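Local coordinates for carbohydrate binding family 6 (Clostridium thermocellum, PDB 5A8C), which probably hydrolyses terminal alpha-L-arabinofuranosidic bonds, as an arabinofuranosidase of glycoside hydrolase family 43 with a five-bladed beta-propeller fold, at residues 275-280 and 303-308. Numbering follows the deposited sequence.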
ATOM      1  N   LYS A 275      17.704  -5.330  -5.173  1.00  9.55           N
ATOM      2  CA  LYS A 275      18.939  -6.064  -5.461  1.00 11.04           C
ATOM      3  C   LYS A 275      18.670  -7.261  -6.366  1.00 10.89           C
ATOM      4  O   LYS A 275      19.213  -8.343  -6.158  1.00 14.02           O
ATOM      5  CB  LYS A 275      19.674  -6.422  -4.184  1.00 12.57           C
ATOM      6  CG  LYS A 275      20.180  -5.169  -3.446  1.00 13.73           C
ATOM      7  CD  LYS A 275      20.850  -5.469  -2.130  1.00 16.16           C
ATOM      8  CE  LYS A 275      21.494  -4.222  -1.525  1.00 17.83           C
ATOM      9  NZ  LYS A 275      22.097  -4.476  -0.156  1.00 20.86           N
ATOM     10  N   GLY A 276      17.877  -7.031  -7.396  1.00 11.36           N
ATOM     11  CA  GLY A 276      17.663  -8.008  -8.430  1.00 12.80           C
ATOM     12  C   GLY A 276      16.675  -9.112  -8.123  1.00 12.16           C
ATOM     13  O   GLY A 276      16.478  -9.981  -8.970  1.00 16.02           O
ATOM     14  N   ASN A 277      16.068  -9.106  -6.934  1.00  9.73           N
ATOM     15  CA  ASN A 277      15.029 -10.046  -6.553  1.00  9.20           C
ATOM     16  C   ASN A 277      13.736  -9.260  -6.280  1.00  8.32           C
ATOM     17  O   ASN A 277      13.776  -8.076  -6.044  1.00 10.51           O
ATOM     18  CB  ASN A 277      15.441 -10.801  -5.304  1.00 10.45           C
ATOM     19  CG  ASN A 277      16.669 -11.635  -5.518  1.00 13.69           C
ATOM     20  OD1 ASN A 277      17.733 -11.396  -4.901  1.00 18.11           O
ATOM     21  ND2 ASN A 277      16.596 -12.536  -6.434  1.00 13.66           N
ATOM     22  N   TRP A 278      12.624  -9.975  -6.338  1.00  7.68           N
ATOM     23  CA  TRP A 278      11.325  -9.367  -6.082  1.00  7.24           C
ATOM     24  C   TRP A 278      10.759  -9.872  -4.776  1.00  7.03           C
ATOM     25  O   TRP A 278      10.974 -11.013  -4.378  1.00  7.61           O
ATOM     26  CB  TRP A 278      10.361  -9.677  -7.228  1.00  8.09           C
ATOM     27  CG  TRP A 278      10.751  -8.996  -8.495  1.00  8.56           C
ATOM     28  CD1 TRP A 278      11.703  -9.361  -9.382  1.00  9.51           C
ATOM     29  CD2 TRP A 278      10.225  -7.759  -8.978  1.00  8.27           C
ATOM     30  NE1 TRP A 278      11.801  -8.453 -10.410  1.00 10.54           N
ATOM     31  CE2 TRP A 278      10.895  -7.457 -10.186  1.00  9.83           C
ATOM     32  CE3 TRP A 278       9.226  -6.871  -8.520  1.00  8.80           C
ATOM     33  CZ2 TRP A 278      10.577  -6.329 -10.934  1.00 10.52           C
ATOM     34  CZ3 TRP A 278       8.914  -5.755  -9.275  1.00  9.96           C
ATOM     35  CH2 TRP A 278       9.611  -5.473 -10.466  1.00 10.65           C
ATOM     36  N   TYR A 279      10.023  -9.001  -4.101  1.00  6.72           N
ATOM     37  CA  TYR A 279       9.405  -9.292  -2.826  1.00  6.79           C
ATOM     38  C   TYR A 279       7.983  -8.769  -2.777  1.00  6.27           C
ATOM     39  O   TYR A 279       7.659  -7.735  -3.370  1.00  7.21           O
ATOM     40  CB  TYR A 279      10.194  -8.626  -1.678  1.00  7.59           C
ATOM     41  CG  TYR A 279      11.621  -9.110  -1.623  1.00  7.96           C
ATOM     42  CD1 TYR A 279      11.963 -10.254  -0.927  1.00  8.79           C
ATOM     43  CD2 TYR A 279      12.612  -8.478  -2.348  1.00  8.03           C
ATOM     44  CE1 TYR A 279      13.257 -10.762  -0.984  1.00  9.38           C
ATOM     45  CE2 TYR A 279      13.890  -8.968  -2.397  1.00  9.13           C
ATOM     46  CZ  TYR A 279      14.225 -10.111  -1.721  1.00  9.56           C
ATOM     47  OH  TYR A 279      15.486 -10.619  -1.774  1.00 11.73           O
ATOM     48  N   VAL A 280       7.148  -9.488  -2.051  1.00  6.06           N
ATOM     49  CA  VAL A 280       5.847  -8.959  -1.591  1.00  6.20           C
ATOM     50  C   VAL A 280       5.979  -8.646  -0.109  1.00  5.99           C
ATOM     51  O   VAL A 280       6.381  -9.508   0.695  1.00  7.18           O
ATOM     52  CB  VAL A 280       4.701  -9.932  -1.859  1.00  7.50           C
ATOM     53  CG1 VAL A 280       3.388  -9.388  -1.401  1.00  8.89           C
ATOM     54  CG2 VAL A 280       4.574 -10.224  -3.337  1.00 10.62           C
ATOM     55  N   ILE A 303       7.320 -10.052   4.998  1.00  6.16           N
ATOM     56  CA  ILE A 303       7.980 -10.008   3.701  1.00  6.18           C
ATOM     57  C   ILE A 303       8.252 -11.406   3.217  1.00  6.34           C
ATOM     58  O   ILE A 303       8.722 -12.254   3.999  1.00  7.57           O
ATOM     59  CB  ILE A 303       9.239  -9.109   3.729  1.00  6.87           C
ATOM     60  CG1 ILE A 303       9.821  -8.922   2.332  1.00  7.92           C
ATOM     61  CG2 ILE A 303      10.288  -9.632   4.721  1.00  8.02           C
ATOM     62  CD1 ILE A 303      10.907  -7.848   2.273  1.00  8.83           C
ATOM     63  N   ASP A 304       8.051 -11.666   1.922  1.00  6.59           N
ATOM     64  CA  ASP A 304       8.415 -12.913   1.287  1.00  6.81           C
ATOM     65  C   ASP A 304       8.873 -12.679  -0.132  1.00  6.92           C
ATOM     66  O   ASP A 304       8.486 -11.679  -0.747  1.00  7.63           O
ATOM     67  CB  ASP A 304       7.307 -13.981   1.381  1.00  7.63           C
ATOM     68  CG  ASP A 304       7.392 -14.775   2.720  1.00  8.08           C
ATOM     69  OD1 ASP A 304       8.457 -15.412   2.946  1.00  9.31           O
ATOM     70  OD2 ASP A 304       6.423 -14.743   3.517  1.00  9.04           O
ATOM     71  N   GLN A 305       9.656 -13.577  -0.652  1.00  7.49           N
ATOM     72  CA  GLN A 305      10.085 -13.491  -2.039  1.00  7.80           C
ATOM     73  C   GLN A 305       8.962 -13.796  -3.035  1.00  7.59           C
ATOM     74  O   GLN A 305       8.075 -14.626  -2.773  1.00  9.51           O
ATOM     75  CB  GLN A 305      11.294 -14.411  -2.290  1.00  9.97           C
ATOM     76  CG  GLN A 305      12.084 -14.027  -3.548  1.00 12.19           C
ATOM     77  CD  GLN A 305      13.494 -14.619  -3.648  1.00 13.23           C
ATOM     78  OE1 GLN A 305      13.977 -15.324  -2.779  1.00 16.51           O
ATOM     79  NE2 GLN A 305      14.166 -14.296  -4.733  1.00 14.85           N
ATOM     80  N   MET A 306       9.039 -13.143  -4.192  1.00  7.73           N
ATOM     81  CA  MET A 306       8.072 -13.303  -5.279  1.00  8.08           C
ATOM     82  C   MET A 306       8.870 -13.699  -6.525  1.00  8.38           C
ATOM     83  O   MET A 306       9.946 -13.138  -6.766  1.00  9.76           O
ATOM     84  CB  MET A 306       7.346 -11.977  -5.494  1.00  8.17           C
ATOM     85  CG  MET A 306       6.127 -12.060  -6.416  1.00  8.74           C
ATOM     86  SD  MET A 306       5.508 -10.462  -6.928  1.00  9.87           S
ATOM     87  CE  MET A 306       6.497 -10.176  -8.378  1.00 10.40           C
ATOM     88  N   PHE A 307       8.274 -14.543  -7.357  1.00  8.57           N
ATOM     89  CA  PHE A 307       8.887 -14.996  -8.578  1.00  9.37           C
ATOM     90  C   PHE A 307       7.922 -14.827  -9.738  1.00  9.34           C
ATOM     91  O   PHE A 307       6.707 -14.976  -9.577  1.00 11.20           O
ATOM     92  CB  PHE A 307       9.250 -16.500  -8.444  1.00 11.00           C
ATOM     93  CG  PHE A 307      10.135 -16.797  -7.279  1.00 11.99           C
ATOM     94  CD1 PHE A 307      11.475 -16.526  -7.347  1.00 14.02           C
ATOM     95  CD2 PHE A 307       9.629 -17.234  -6.083  1.00 12.76           C
ATOM     96  CE1 PHE A 307      12.318 -16.782  -6.268  1.00 15.84           C
ATOM     97  CE2 PHE A 307      10.446 -17.482  -4.994  1.00 15.27           C
ATOM     98  CZ  PHE A 307      11.762 -17.243  -5.095  1.00 15.31           C
ATOM     99  N   TYR A 308       8.503 -14.595 -10.908  1.00  9.88           N
ATOM    100  CA  TYR A 308       7.742 -14.564 -12.177  1.00 10.11           C
ATOM    101  C   TYR A 308       7.871 -15.902 -12.923  1.00 10.74           C
ATOM    102  O   TYR A 308       8.933 -16.510 -12.906  1.00 12.84           O
ATOM    103  CB  TYR A 308       8.228 -13.461 -13.115  1.00 10.16           C
ATOM    104  CG  TYR A 308       7.983 -12.092 -12.590  1.00  9.72           C
ATOM    105  CD1 TYR A 308       6.773 -11.447 -12.815  1.00  9.50           C
ATOM    106  CD2 TYR A 308       8.951 -11.389 -11.897  1.00  9.62           C
ATOM    107  CE1 TYR A 308       6.549 -10.151 -12.345  1.00  9.06           C
ATOM    108  CE2 TYR A 308       8.759 -10.110 -11.438  1.00  9.48           C
ATOM    109  CZ  TYR A 308       7.541  -9.502 -11.678  1.00  8.77           C
ATOM    110  OH  TYR A 308       7.314  -8.195 -11.229  1.00  9.46           O
TER
HETATM  111  O   HOH W   1      12.676 -12.814  -6.796  1.00 11.93           O
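One face of the W278 indole receives the edge of Y308 in a T-shaped stack, the two planes 89° apart and the ring centroids 4.9 Å from each other. Y308 CE2 comes down over the five-membered ring, 3.6 Å from W278 CE2, while the phenol oxygen reaches across the six-membered ring, with OH 3.5 Å from CZ3. That hydroxyl is also hydrogen-bonded to H216, and Y218 meets both rings, so the aromatic group joins this antiparallel sheet of the five-bladed beta-propeller to strand 212-218 of another sheet. On the sheet face shared by W278 and V280, M306 leaves the backbone with CG anti to N (chi1 -169°) before bending at the sulfur; SD lies 3.7 Å from V280 CG2 and CE approaches W278 CB. Farther along the strands, I303 CG1 packs against Y279 CB. The backbones pair around Y279 and Q305, a non-hydrogen-bonded pair, and V280 and D304 exchange two N-H...O bonds. The D304 carboxylate turns to Y282 and T320. At W278 the direct pairing is one-sided: M306 N bonds to W278 O, from 49° out of the carbonyl plane, while a water bridges W278 N and M306 O. This water accepts from W278 N and Q305 NE2 and donates to M306 O at 2.7 Å.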